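Local coordinates for protein kinase (Staphylococcus aureus subsp. aureus Mu50, PDB 3PY9), which is the extracellular region of the serine/threonine kinase PrkC, whose PASTA domains probably bind muropeptides of the cell wall and so link them to kinase signalling, at residues 263-268 against 273-278; 221-226 against 233-238; 11-16 against 52-57; 76-81 against 89-94. All coordinates share one frame; numbering follows the deposited sequence.

Contact 1 (263-268 against 273-278)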
loop_
_atom_site.group_PDB
_atom_site.type_symbol
_atom_site.label_atom_id
_atom_site.label_comp_id
_atom_site.label_asym_id
_atom_site.label_seq_id
_atom_site.Cartn_x
_atom_site.Cartn_y
_atom_site.Cartn_z
ATOM N N ILE A 263 -14.456 -36.632 27.430
ATOM C CA ILE A 263 -14.738 -35.467 26.603
ATOM C C ILE A 263 -16.245 -35.288 26.399
ATOM O O ILE A 263 -16.845 -35.986 25.584
ATOM C CB ILE A 263 -13.990 -35.521 25.257
ATOM C CG1 ILE A 263 -12.476 -35.577 25.485
ATOM C CG2 ILE A 263 -14.319 -34.303 24.441
ATOM C CD1 ILE A 263 -11.697 -36.058 24.299
ATOM N N PRO A 264 -16.866 -34.376 27.174
ATOM C CA PRO A 264 -18.295 -34.118 27.001
ATOM C C PRO A 264 -18.602 -33.454 25.650
ATOM O O PRO A 264 -17.978 -32.435 25.294
ATOM C CB PRO A 264 -18.626 -33.174 28.165
ATOM C CG PRO A 264 -17.328 -32.517 28.497
ATOM C CD PRO A 264 -16.286 -33.557 28.259
ATOM N N LEU A 265 -19.541 -34.047 24.908
ATOM C CA LEU A 265 -20.019 -33.493 23.633
ATOM C C LEU A 265 -21.546 -33.310 23.624
ATOM O O LEU A 265 -22.296 -34.210 24.034
ATOM C CB LEU A 265 -19.597 -34.386 22.459
ATOM C CG LEU A 265 -18.150 -34.881 22.383
ATOM C CD1 LEU A 265 -18.054 -36.029 21.418
ATOM C CD2 LEU A 265 -17.200 -33.764 21.983
ATOM N N ARG A 266 -21.999 -32.146 23.159
ATOM C CA ARG A 266 -23.433 -31.895 22.988
ATOM C C ARG A 266 -23.792 -31.593 21.525
ATOM O O ARG A 266 -23.299 -30.631 20.924
ATOM C CB ARG A 266 -23.938 -30.820 23.959
ATOM C CG ARG A 266 -23.826 -31.218 25.428
ATOM C CD ARG A 266 -24.909 -30.584 26.304
ATOM N NE ARG A 266 -25.263 -31.447 27.443
ATOM C CZ ARG A 266 -25.889 -31.055 28.560
ATOM N NH1 ARG A 266 -26.255 -29.785 28.739
ATOM N NH2 ARG A 266 -26.148 -31.947 29.515
ATOM N N ILE A 267 -24.644 -32.444 20.962
ATOM C CA ILE A 267 -24.895 -32.477 19.521
ATOM C C ILE A 267 -26.365 -32.168 19.190
ATOM O O ILE A 267 -27.273 -32.712 19.823
ATOM C CB ILE A 267 -24.519 -33.868 18.933
ATOM C CG1 ILE A 267 -23.230 -34.406 19.573
ATOM C CG2 ILE A 267 -24.353 -33.786 17.429
ATOM C CD1 ILE A 267 -23.283 -35.877 19.974
ATOM N N GLU A 268 -26.589 -31.307 18.196
ATOM C CA GLU A 268 -27.948 -31.003 17.702
ATOM C C GLU A 268 -28.557 -32.143 16.865
ATOM O O GLU A 268 -27.909 -33.168 16.645
ATOM C CB GLU A 268 -27.937 -29.716 16.879
ATOM C CG GLU A 268 -27.957 -28.439 17.700
ATOM C CD GLU A 268 -28.341 -27.224 16.866
ATOM O OE1 GLU A 268 -27.429 -26.496 16.407
ATOM O OE2 GLU A 268 -29.558 -27.014 16.661
ATOM N N ALA A 273 -20.653 -34.240 15.997
ATOM C CA ALA A 273 -19.617 -33.552 16.757
ATOM C C ALA A 273 -18.329 -34.363 16.643
ATOM O O ALA A 273 -18.362 -35.527 16.253
ATOM C CB ALA A 273 -20.026 -33.397 18.203
ATOM N N SER A 274 -17.201 -33.742 16.965
ATOM C CA SER A 274 -15.914 -34.412 16.918
ATOM C C SER A 274 -14.935 -33.852 17.968
ATOM O O SER A 274 -15.090 -32.709 18.447
ATOM C CB SER A 274 -15.318 -34.329 15.502
ATOM O OG SER A 274 -15.107 -32.992 15.068
ATOM N N TYR A 275 -13.949 -34.672 18.337
ATOM C CA TYR A 275 -12.830 -34.206 19.150
ATOM C C TYR A 275 -11.484 -34.554 18.539
ATOM O O TYR A 275 -11.338 -35.595 17.877
ATOM C CB TYR A 275 -12.909 -34.738 20.577
ATOM C CG TYR A 275 -12.714 -36.230 20.728
ATOM C CD1 TYR A 275 -13.804 -37.062 20.944
ATOM C CD2 TYR A 275 -11.432 -36.811 20.682
ATOM C CE1 TYR A 275 -13.642 -38.435 21.102
ATOM C CE2 TYR A 275 -11.256 -38.173 20.822
ATOM C CZ TYR A 275 -12.371 -38.983 21.042
ATOM O OH TYR A 275 -12.232 -40.345 21.196
ATOM N N ILE A 276 -10.522 -33.664 18.738
ATOM C CA ILE A 276 -9.124 -33.956 18.481
ATOM C C ILE A 276 -8.395 -33.801 19.793
ATOM O O ILE A 276 -8.628 -32.841 20.517
ATOM C CB ILE A 276 -8.458 -32.948 17.513
ATOM C CG1 ILE A 276 -9.355 -32.625 16.310
ATOM C CG2 ILE A 276 -7.077 -33.426 17.121
ATOM C CD1 ILE A 276 -9.239 -33.580 15.178
ATOM N N VAL A 277 -7.496 -34.738 20.077
ATOM C CA VAL A 277 -6.604 -34.663 21.225
ATOM C C VAL A 277 -5.172 -34.644 20.703
ATOM O O VAL A 277 -4.718 -35.626 20.111
ATOM C CB VAL A 277 -6.740 -35.893 22.145
ATOM C CG1 VAL A 277 -5.758 -35.796 23.300
ATOM C CG2 VAL A 277 -8.175 -36.067 22.665
ATOM N N LYS A 278 -4.471 -33.546 20.960
ATOM C CA LYS A 278 -3.044 -33.401 20.656
ATOM C C LYS A 278 -2.177 -33.453 21.915
ATOM O O LYS A 278 -2.629 -33.064 23.000
ATOM C CB LYS A 278 -2.790 -32.080 19.938
ATOM C CG LYS A 278 -3.596 -31.913 18.663
ATOM C CD LYS A 278 -3.143 -30.678 17.922
ATOM C CE LYS A 278 -3.975 -30.425 16.696
ATOM N NZ LYS A 278 -3.580 -29.110 16.135
#
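Ile263 lays its CD1 methyl over one face of the Tyr275 ring, 3.6 Å above the plane and offset toward the rim. The distance from CD1 to the ring centroid is 3.8 Å, only 19° off the ring normal, which makes a CH-pi contact; the two side chains cross at about a right angle. Tyr275 has CG between its backbone N and carbonyl carbon (chi1 68°), which stands the ring up from its strand and turns one face to Ile263. The same CD1 reaches CG2 of Val277 at 3.9 Å, so one methyl touches both ring and valine. A second close point lies at the other end, where CG1 of Ile267 sits 3.6 Å from CB of Ala273. Between them Leu265 fits less tightly: Leu265 CD1 lies 4.4 Å from Tyr275 CD1, at the ring edge. The outward face is loose: Arg266 is exposed, its backbone N bonded to Asp241 and its NE weakly to Thr216. No hydrogen bond crosses, and the strand axes, nearly antiparallel (158°), are 8.5 Å apart, so the strands face each other through side chains as beta-sandwich layers do, in keeping with the E-set clan of this C-terminal domain. Strand 259-265 pairs with 217-223, strand 272-279 belongs to the sheet with 233-241 and 282-290, and Val237, Ile239 and Val289 from that sheet continue the apolar layer around Ile263 and Leu265.

Contact 2 (221-226 against 233-238)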
loop_
_atom_site.group_PDB
_atom_site.type_symbol
_atom_site.label_atom_id
_atom_site.label_comp_id
_atom_site.label_asym_id
_atom_site.label_seq_id
_atom_site.Cartn_x
_atom_site.Cartn_y
_atom_site.Cartn_z
ATOM N N VAL A 221 -11.295 -41.276 26.159
ATOM C CA VAL A 221 -10.089 -41.624 25.399
ATOM C C VAL A 221 -8.901 -41.819 26.354
ATOM O O VAL A 221 -8.687 -41.005 27.260
ATOM C CB VAL A 221 -9.764 -40.563 24.267
ATOM C CG1 VAL A 221 -9.584 -39.171 24.842
ATOM C CG2 VAL A 221 -8.545 -40.966 23.470
ATOM N N ASP A 222 -8.163 -42.912 26.164
ATOM C CA ASP A 222 -6.916 -43.140 26.878
ATOM C C ASP A 222 -5.775 -42.423 26.149
ATOM O O ASP A 222 -5.418 -42.793 25.020
ATOM C CB ASP A 222 -6.579 -44.632 26.931
ATOM C CG ASP A 222 -7.439 -45.405 27.894
ATOM O OD1 ASP A 222 -7.746 -44.893 28.994
ATOM O OD2 ASP A 222 -7.793 -46.552 27.541
ATOM N N VAL A 223 -5.191 -41.424 26.800
ATOM C CA VAL A 223 -4.049 -40.691 26.230
ATOM C C VAL A 223 -2.769 -41.265 26.810
ATOM O O VAL A 223 -2.593 -41.218 28.010
ATOM C CB VAL A 223 -4.108 -39.192 26.592
ATOM C CG1 VAL A 223 -2.889 -38.438 26.026
ATOM C CG2 VAL A 223 -5.422 -38.585 26.120
ATOM N N PRO A 224 -1.871 -41.809 25.961
ATOM C CA PRO A 224 -0.578 -42.297 26.419
ATOM C C PRO A 224 0.442 -41.163 26.619
ATOM O O PRO A 224 0.434 -40.153 25.891
ATOM C CB PRO A 224 -0.142 -43.195 25.268
ATOM C CG PRO A 224 -0.697 -42.538 24.079
ATOM C CD PRO A 224 -2.035 -42.017 24.510
ATOM N N TYR A 225 1.310 -41.338 27.610
ATOM C CA TYR A 225 2.385 -40.403 27.851
ATOM C C TYR A 225 3.602 -40.890 27.087
ATOM O O TYR A 225 3.966 -42.059 27.176
ATOM C CB TYR A 225 2.661 -40.327 29.348
ATOM C CG TYR A 225 3.974 -39.687 29.694
ATOM C CD1 TYR A 225 4.088 -38.311 29.735
ATOM C CD2 TYR A 225 5.112 -40.463 29.958
ATOM C CE1 TYR A 225 5.272 -37.711 30.044
ATOM C CE2 TYR A 225 6.325 -39.855 30.253
ATOM C CZ TYR A 225 6.381 -38.471 30.305
ATOM O OH TYR A 225 7.543 -37.814 30.577
ATOM N N THR A 226 4.235 -40.005 26.318
ATOM C CA THR A 226 5.364 -40.423 25.511
ATOM C C THR A 226 6.577 -39.487 25.709
ATOM O O THR A 226 7.500 -39.467 24.906
ATOM C CB THR A 226 4.957 -40.551 24.004
ATOM O OG1 THR A 226 4.341 -39.336 23.565
ATOM C CG2 THR A 226 3.956 -41.709 23.783
ATOM N N GLN A 233 4.071 -33.693 29.373
ATOM C CA GLN A 233 3.640 -33.312 28.042
ATOM C C GLN A 233 2.323 -32.587 28.192
ATOM O O GLN A 233 1.511 -32.906 29.075
ATOM C CB GLN A 233 3.411 -34.542 27.187
ATOM C CG GLN A 233 4.631 -35.366 26.917
ATOM C CD GLN A 233 4.311 -36.597 26.110
ATOM O OE1 GLN A 233 3.536 -37.436 26.531
ATOM N NE2 GLN A 233 4.908 -36.706 24.936
ATOM N N LYS A 234 2.097 -31.636 27.306
ATOM C CA LYS A 234 0.881 -30.861 27.330
ATOM C C LYS A 234 -0.177 -31.451 26.396
ATOM O O LYS A 234 0.075 -31.721 25.222
ATOM C CB LYS A 234 1.178 -29.426 26.926
ATOM C CG LYS A 234 0.145 -28.417 27.430
ATOM C CD LYS A 234 0.295 -27.043 26.739
ATOM C CE LYS A 234 1.698 -26.808 26.170
ATOM N NZ LYS A 234 2.769 -26.973 27.196
ATOM N N VAL A 235 -1.370 -31.638 26.938
ATOM C CA VAL A 235 -2.472 -32.173 26.170
ATOM C C VAL A 235 -3.416 -31.026 25.863
ATOM O O VAL A 235 -3.706 -30.207 26.732
ATOM C CB VAL A 235 -3.198 -33.306 26.927
ATOM C CG1 VAL A 235 -4.309 -33.911 26.086
ATOM C CG2 VAL A 235 -2.201 -34.361 27.333
ATOM N N LYS A 236 -3.860 -30.965 24.611
ATOM C CA LYS A 236 -4.869 -30.007 24.194
ATOM C C LYS A 236 -5.965 -30.756 23.457
ATOM O O LYS A 236 -5.704 -31.490 22.488
ATOM C CB LYS A 236 -4.256 -28.907 23.318
ATOM C CG LYS A 236 -3.376 -27.933 24.085
ATOM C CD LYS A 236 -2.841 -26.836 23.193
ATOM C CE LYS A 236 -1.576 -26.231 23.795
ATOM N NZ LYS A 236 -0.389 -27.116 23.538
ATOM N N VAL A 237 -7.184 -30.574 23.951
ATOM C CA VAL A 237 -8.375 -31.203 23.426
ATOM C C VAL A 237 -9.196 -30.124 22.712
ATOM O O VAL A 237 -9.534 -29.078 23.294
ATOM C CB VAL A 237 -9.199 -31.855 24.559
ATOM C CG1 VAL A 237 -10.315 -32.733 23.995
ATOM C CG2 VAL A 237 -8.293 -32.679 25.488
ATOM N N TYR A 238 -9.485 -30.369 21.440
ATOM C CA TYR A 238 -10.280 -29.443 20.629
ATOM C C TYR A 238 -11.568 -30.150 20.282
ATOM O O TYR A 238 -11.545 -31.304 19.860
ATOM C CB TYR A 238 -9.545 -29.024 19.349
ATOM C CG TYR A 238 -8.147 -28.497 19.565
ATOM C CD1 TYR A 238 -7.883 -27.127 19.572
ATOM C CD2 TYR A 238 -7.073 -29.375 19.763
ATOM C CE1 TYR A 238 -6.575 -26.644 19.770
ATOM C CE2 TYR A 238 -5.778 -28.910 19.965
ATOM C CZ TYR A 238 -5.528 -27.546 19.966
ATOM O OH TYR A 238 -4.227 -27.104 20.158
#
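Two hydrogen bonds join the side-chain amide of Gln233 to Thr226, one from each end of the amide. Thr226 N donates to OE1 of Gln233 at 2.7 Å, nearly straight at the hydrogen (170°), though it approaches from above the carbonyl plane. NE2 of Gln233 in turn donates to OG1 of Thr226 at 3.0 Å, and this hydroxyl oxygen lies almost in the amide plane. Thr226 holds OG1 between its backbone N and carbonyl carbon (chi1 53°), which sets the hydroxyl and the backbone N-H side by side before the amide, while the glutamine chain, extended beyond CG, reaches across to them. The van der Waals contacts are of two sorts. Beside the hydrogen bonds, Tyr225 crosses the amide at a slant, its CD1 3.4 Å from OE1 of Gln233, with ring and amide planes 76° apart; its hydroxyl is engaged by the carbonyl oxygen of Lys231. Deeper in, CG1 of Val223 touches CG2 of Val235 at 4.3 Å, an apolar pair between strands 217-223 and 233-241, which lie in different sheets of the C-terminal domain; Val277 and Val279 of strand 272-279 extend that apolar side. The contact thus passes from a hydrocarbon interior to a polar end where the chain leaves strand 217-223. With both its oxygen and its nitrogen engaged, the mostly buried amide of Gln233 is fixed in its rotation, and the paired bonds tie the segment following the strand to the start of strand 233-241.

Contact 3 (11-16 against 52-57)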
loop_
_atom_site.group_PDB
_atom_site.type_symbol
_atom_site.label_atom_id
_atom_site.label_comp_id
_atom_site.label_asym_id
_atom_site.label_seq_id
_atom_site.Cartn_x
_atom_site.Cartn_y
_atom_site.Cartn_z
ATOM N N ASP A 11 21.899 36.761 -41.153
ATOM C CA ASP A 11 21.129 36.016 -40.164
ATOM C C ASP A 11 21.192 34.521 -40.492
ATOM O O ASP A 11 20.789 34.089 -41.580
ATOM C CB ASP A 11 19.682 36.523 -40.146
ATOM C CG ASP A 11 18.804 35.816 -39.101
ATOM O OD1 ASP A 11 19.310 35.122 -38.199
ATOM O OD2 ASP A 11 17.577 35.975 -39.178
ATOM N N VAL A 12 21.744 33.741 -39.570
ATOM C CA VAL A 12 21.791 32.286 -39.724
ATOM C C VAL A 12 21.165 31.597 -38.517
ATOM O O VAL A 12 21.272 30.376 -38.354
ATOM C CB VAL A 12 23.232 31.770 -39.965
ATOM C CG1 VAL A 12 23.862 32.472 -41.169
ATOM C CG2 VAL A 12 24.110 31.957 -38.700
ATOM N N ILE A 13 20.505 32.390 -37.675
ATOM C CA ILE A 13 19.895 31.893 -36.448
ATOM C C ILE A 13 18.871 30.800 -36.796
ATOM O O ILE A 13 18.138 30.924 -37.777
ATOM C CB ILE A 13 19.256 33.060 -35.631
ATOM C CG1 ILE A 13 20.289 34.168 -35.334
ATOM C CG2 ILE A 13 18.560 32.556 -34.354
ATOM C CD1 ILE A 13 21.541 33.726 -34.596
ATOM N N GLY A 14 18.858 29.721 -36.014
ATOM C CA GLY A 14 17.985 28.578 -36.283
ATOM C C GLY A 14 18.435 27.673 -37.422
ATOM O O GLY A 14 17.841 26.603 -37.642
ATOM N N LYS A 15 19.480 28.083 -38.142
ATOM C CA LYS A 15 20.014 27.305 -39.265
ATOM C C LYS A 15 21.061 26.277 -38.819
ATOM O O LYS A 15 21.507 26.296 -37.667
ATOM C CB LYS A 15 20.617 28.235 -40.321
ATOM C CG LYS A 15 19.583 29.049 -41.078
ATOM C CD LYS A 15 20.232 29.963 -42.084
ATOM C CE LYS A 15 19.223 30.530 -43.072
ATOM N NZ LYS A 15 17.985 31.122 -42.443
ATOM N N SER A 16 21.450 25.384 -39.732
ATOM C CA SER A 16 22.572 24.462 -39.485
ATOM C C SER A 16 23.936 25.082 -39.872
ATOM O O SER A 16 24.003 26.076 -40.607
ATOM C CB SER A 16 22.357 23.164 -40.258
ATOM O OG SER A 16 22.603 23.393 -41.631
ATOM N N PRO A 52 29.916 38.427 -34.977
ATOM C CA PRO A 52 28.929 39.469 -34.622
ATOM C C PRO A 52 27.479 38.980 -34.731
ATOM O O PRO A 52 27.214 37.998 -35.448
ATOM C CB PRO A 52 29.175 40.558 -35.685
ATOM C CG PRO A 52 30.547 40.338 -36.124
ATOM C CD PRO A 52 30.764 38.852 -36.103
ATOM N N ASN A 53 26.564 39.657 -34.031
ATOM C CA ASN A 53 25.114 39.417 -34.181
ATOM C C ASN A 53 24.611 39.800 -35.568
ATOM O O ASN A 53 25.245 40.605 -36.258
ATOM C CB ASN A 53 24.306 40.219 -33.159
ATOM C CG ASN A 53 24.696 39.925 -31.731
ATOM O OD1 ASN A 53 24.786 38.767 -31.305
ATOM N ND2 ASN A 53 24.894 40.984 -30.964
ATOM N N THR A 54 23.463 39.248 -35.959
ATOM C CA THR A 54 22.822 39.598 -37.230
ATOM C C THR A 54 22.809 41.108 -37.365
ATOM O O THR A 54 22.568 41.815 -36.375
ATOM C CB THR A 54 21.363 39.156 -37.261
ATOM O OG1 THR A 54 21.287 37.726 -37.193
ATOM C CG2 THR A 54 20.688 39.661 -38.546
ATOM N N GLY A 55 23.090 41.608 -38.566
ATOM C CA GLY A 55 23.015 43.047 -38.809
ATOM C C GLY A 55 24.104 43.907 -38.191
ATOM O O GLY A 55 24.166 45.097 -38.481
ATOM N N GLU A 56 24.959 43.331 -37.341
ATOM C CA GLU A 56 26.142 44.049 -36.839
ATOM C C GLU A 56 27.222 44.186 -37.919
ATOM O O GLU A 56 27.478 43.243 -38.664
ATOM C CB GLU A 56 26.709 43.417 -35.565
ATOM C CG GLU A 56 25.779 43.563 -34.376
ATOM C CD GLU A 56 26.392 43.102 -33.067
ATOM O OE1 GLU A 56 25.856 43.512 -32.012
ATOM O OE2 GLU A 56 27.388 42.339 -33.077
ATOM N N ARG A 57 27.832 45.368 -37.996
ATOM C CA ARG A 57 28.779 45.730 -39.062
ATOM C C ARG A 57 29.955 44.752 -39.146
ATOM O O ARG A 57 30.430 44.257 -38.123
ATOM C CB ARG A 57 29.293 47.160 -38.840
ATOM C CG ARG A 57 29.904 47.806 -40.088
ATOM C CD ARG A 57 30.987 48.885 -39.772
ATOM N NE ARG A 57 31.977 48.956 -40.868
ATOM C CZ ARG A 57 31.820 49.599 -42.037
ATOM N NH1 ARG A 57 30.716 50.280 -42.318
ATOM N NH2 ARG A 57 32.794 49.566 -42.937
HETATM O O HOH W 1 23.437 35.865 -37.485
#
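Asp11 and Thr54 bring their CA atoms within 4.9 Å of each other where two type II beta turns, Val12 to Lys15 and Asn53 to Glu56, lie next to one another, each with a glycine at positive phi. Facing Asp11, Thr54 sets OG1 beside its own backbone N and anti to the carbonyl carbon (chi1 -64°), which turns the hydroxyl to Asp11 and leaves CG2 to pack on Asp11 CB at 3.7 Å. OG1 lies 3.4 Å from OD1 of Asp11, at best a weak hydrogen bond and not a settled one. The same hydroxyl has a shorter link to a water, 2.9 Å from Thr54 OG1, which also accepts weakly from Val12 N. Asp11 OD1 has a firmer partner within its own segment: Ile13 N donates to it at 3.0 Å from above the carboxylate plane, closing an Asx turn. Within 52-57, Asn53 N donates to OE2 of Glu56. Beneath, Val12 reaches Ala20, Ile23 and Phe24 of helix 17-26 in this PASTA domain. The chemistry implies a shallow, hydrated surface contact: each turn is closed by its own backbone bond, with a carboxylate bonding a nearby backbone N-H, and little more than one threonine and a water spans them.

Contact 4 (76-81 against 89-94)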
loop_
_atom_site.group_PDB
_atom_site.type_symbol
_atom_site.label_atom_id
_atom_site.label_comp_id
_atom_site.label_asym_id
_atom_site.label_seq_id
_atom_site.Cartn_x
_atom_site.Cartn_y
_atom_site.Cartn_z
ATOM N N LYS A 76 18.939 13.386 -14.391
ATOM C CA LYS A 76 18.278 12.146 -13.978
ATOM C C LYS A 76 17.238 12.452 -12.896
ATOM O O LYS A 76 17.562 13.016 -11.844
ATOM C CB LYS A 76 19.319 11.140 -13.463
ATOM C CG LYS A 76 19.584 9.919 -14.382
ATOM C CD LYS A 76 19.586 10.204 -15.911
ATOM C CE LYS A 76 20.865 10.907 -16.446
ATOM N NZ LYS A 76 20.635 12.366 -16.797
ATOM N N MET A 77 15.985 12.107 -13.170
ATOM C CA MET A 77 14.931 12.260 -12.171
ATOM C C MET A 77 15.252 11.392 -10.948
ATOM O O MET A 77 15.449 10.170 -11.079
ATOM C CB MET A 77 13.558 11.904 -12.751
ATOM C CG MET A 77 12.384 12.120 -11.778
ATOM S SD MET A 77 11.956 13.850 -11.568
ATOM C CE MET A 77 10.875 13.804 -10.133
ATOM N N PRO A 78 15.319 12.023 -9.761
ATOM C CA PRO A 78 15.534 11.299 -8.519
ATOM C C PRO A 78 14.272 10.539 -8.075
ATOM O O PRO A 78 13.166 10.838 -8.548
ATOM C CB PRO A 78 15.863 12.410 -7.526
ATOM C CG PRO A 78 15.131 13.604 -8.052
ATOM C CD PRO A 78 15.174 13.479 -9.537
ATOM N N ASN A 79 14.456 9.556 -7.192
ATOM C CA ASN A 79 13.345 8.803 -6.603
ATOM C C ASN A 79 13.021 9.463 -5.272
ATOM O O ASN A 79 13.862 9.480 -4.351
ATOM C CB ASN A 79 13.730 7.326 -6.411
ATOM C CG ASN A 79 12.553 6.451 -6.006
ATOM O OD1 ASN A 79 12.362 6.169 -4.832
ATOM N ND2 ASN A 79 11.766 6.013 -6.978
ATOM N N VAL A 80 11.826 10.054 -5.198
ATOM C CA VAL A 80 11.401 10.850 -4.030
ATOM C C VAL A 80 10.161 10.251 -3.349
ATOM O O VAL A 80 9.715 10.728 -2.309
ATOM C CB VAL A 80 11.177 12.363 -4.376
ATOM C CG1 VAL A 80 12.419 12.978 -5.038
ATOM C CG2 VAL A 80 9.970 12.555 -5.288
ATOM N N ILE A 81 9.613 9.209 -3.962
ATOM C CA ILE A 81 8.490 8.458 -3.416
ATOM C C ILE A 81 8.775 7.987 -1.989
ATOM O O ILE A 81 9.791 7.354 -1.721
ATOM C CB ILE A 81 8.171 7.252 -4.316
ATOM C CG1 ILE A 81 7.514 7.735 -5.615
ATOM C CG2 ILE A 81 7.271 6.267 -3.592
ATOM C CD1 ILE A 81 7.616 6.770 -6.777
ATOM N N LEU A 89 11.288 17.978 -2.280
ATOM C CA LEU A 89 11.408 19.222 -3.036
ATOM C C LEU A 89 12.851 19.697 -3.073
ATOM O O LEU A 89 13.361 20.096 -4.131
ATOM C CB LEU A 89 10.500 20.307 -2.441
ATOM C CG LEU A 89 8.982 20.248 -2.695
ATOM C CD1 LEU A 89 8.249 21.306 -1.881
ATOM C CD2 LEU A 89 8.662 20.412 -4.174
ATOM N N GLN A 90 13.503 19.646 -1.911
ATOM C CA GLN A 90 14.927 19.950 -1.799
ATOM C C GLN A 90 15.732 19.084 -2.769
ATOM O O GLN A 90 16.500 19.611 -3.566
ATOM C CB GLN A 90 15.413 19.792 -0.347
ATOM C CG GLN A 90 14.969 20.940 0.596
ATOM C CD GLN A 90 15.298 20.696 2.095
ATOM O OE1 GLN A 90 15.843 19.653 2.471
ATOM N NE2 GLN A 90 14.955 21.678 2.951
ATOM N N LYS A 91 15.525 17.766 -2.726
ATOM C CA LYS A 91 16.217 16.819 -3.611
ATOM C C LYS A 91 16.017 17.143 -5.092
ATOM O O LYS A 91 16.876 16.839 -5.927
ATOM C CB LYS A 91 15.750 15.387 -3.327
ATOM C CG LYS A 91 16.501 14.292 -4.085
ATOM C CD LYS A 91 17.729 13.816 -3.315
ATOM C CE LYS A 91 18.760 13.147 -4.244
ATOM N NZ LYS A 91 20.017 12.785 -3.505
ATOM N N LEU A 92 14.872 17.745 -5.411
ATOM C CA LEU A 92 14.571 18.194 -6.769
ATOM C C LEU A 92 15.308 19.490 -7.120
ATOM O O LEU A 92 15.946 19.576 -8.177
ATOM C CB LEU A 92 13.060 18.336 -6.971
ATOM C CG LEU A 92 12.359 16.999 -7.246
ATOM C CD1 LEU A 92 10.852 17.090 -7.050
ATOM C CD2 LEU A 92 12.687 16.506 -8.648
ATOM N N LYS A 93 15.231 20.476 -6.221
ATOM C CA LYS A 93 15.967 21.737 -6.368
ATOM C C LYS A 93 17.463 21.489 -6.520
ATOM O O LYS A 93 18.104 22.080 -7.389
ATOM C CB LYS A 93 15.721 22.673 -5.180
ATOM C CG LYS A 93 14.731 23.800 -5.449
ATOM C CD LYS A 93 14.609 24.750 -4.237
ATOM C CE LYS A 93 15.685 25.851 -4.229
ATOM N NZ LYS A 93 15.498 26.841 -3.113
ATOM N N SER A 94 18.002 20.601 -5.683
ATOM C CA SER A 94 19.424 20.255 -5.700
ATOM C C SER A 94 19.924 19.843 -7.097
ATOM O O SER A 94 21.131 19.785 -7.347
ATOM C CB SER A 94 19.736 19.179 -4.641
ATOM O OG SER A 94 19.431 17.855 -5.076
#
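Met77 carries CG anti to its backbone N (chi1 -177°) and then bends at chi2 (75°), which swings the thioether end round to Leu92. The terminal methyl CE comes to 3.6 Å from Leu92 CD2, the closest approach of the two segments, with SD a little farther off at 4.0 Å from the same methyl. Leu92, its CG beside the backbone N, brings CD2 against both Met77 and Pro78, and CG of the proline ring meets that methyl at 3.8 Å, the two side chains crossing at about a right angle. One leucine methyl is thereby held by a thioether and a proline ring together. The contact belongs to a PASTA domain, a small fold in which one helix packs against a beta sheet; here the segment leading from strand 74-76 toward helix 85-93 folds back along that helix, and Leu135 of strand 133-138 and Val100 of strand 100-105 meet Leu92 from the sheet. The preceding residue, Lys91, brings its CG to 4.0 Å from Pro78 CB, and Val80 CG1 lies 4.4 Å from Lys91 CG. Just past the helical residues, Ser94 OG donates to the backbone oxygen of Lys91 at 2.9 Å, approaching from above the carbonyl plane.

Overall arrangement
Contacts 1 and 2 belong to one C-terminal domain, their centres 15 Å apart, and meet directly: Ile276 O and Tyr238 N, 2.8 Å apart, probably hydrogen-bond between strands 272-279 and 233-241, while Ile263 CD1 packs on Val237 CG1 at 3.6 Å. Contacts 3 and 4 sit in two different PASTA domains, with centres 39 Å apart and nearest atoms about 25 Å apart. From contact 3 to contact 2 the centres are 100 Å apart, which reflects the elongated shape of the chain. Bound europium ions lie about 8 Å from the Tyr225 side chain, about 9 Å from that of Thr54 and about 13 Å from that of Leu92, so none is part of a contact. Asp99, Asp130 and Asn132 form one such site.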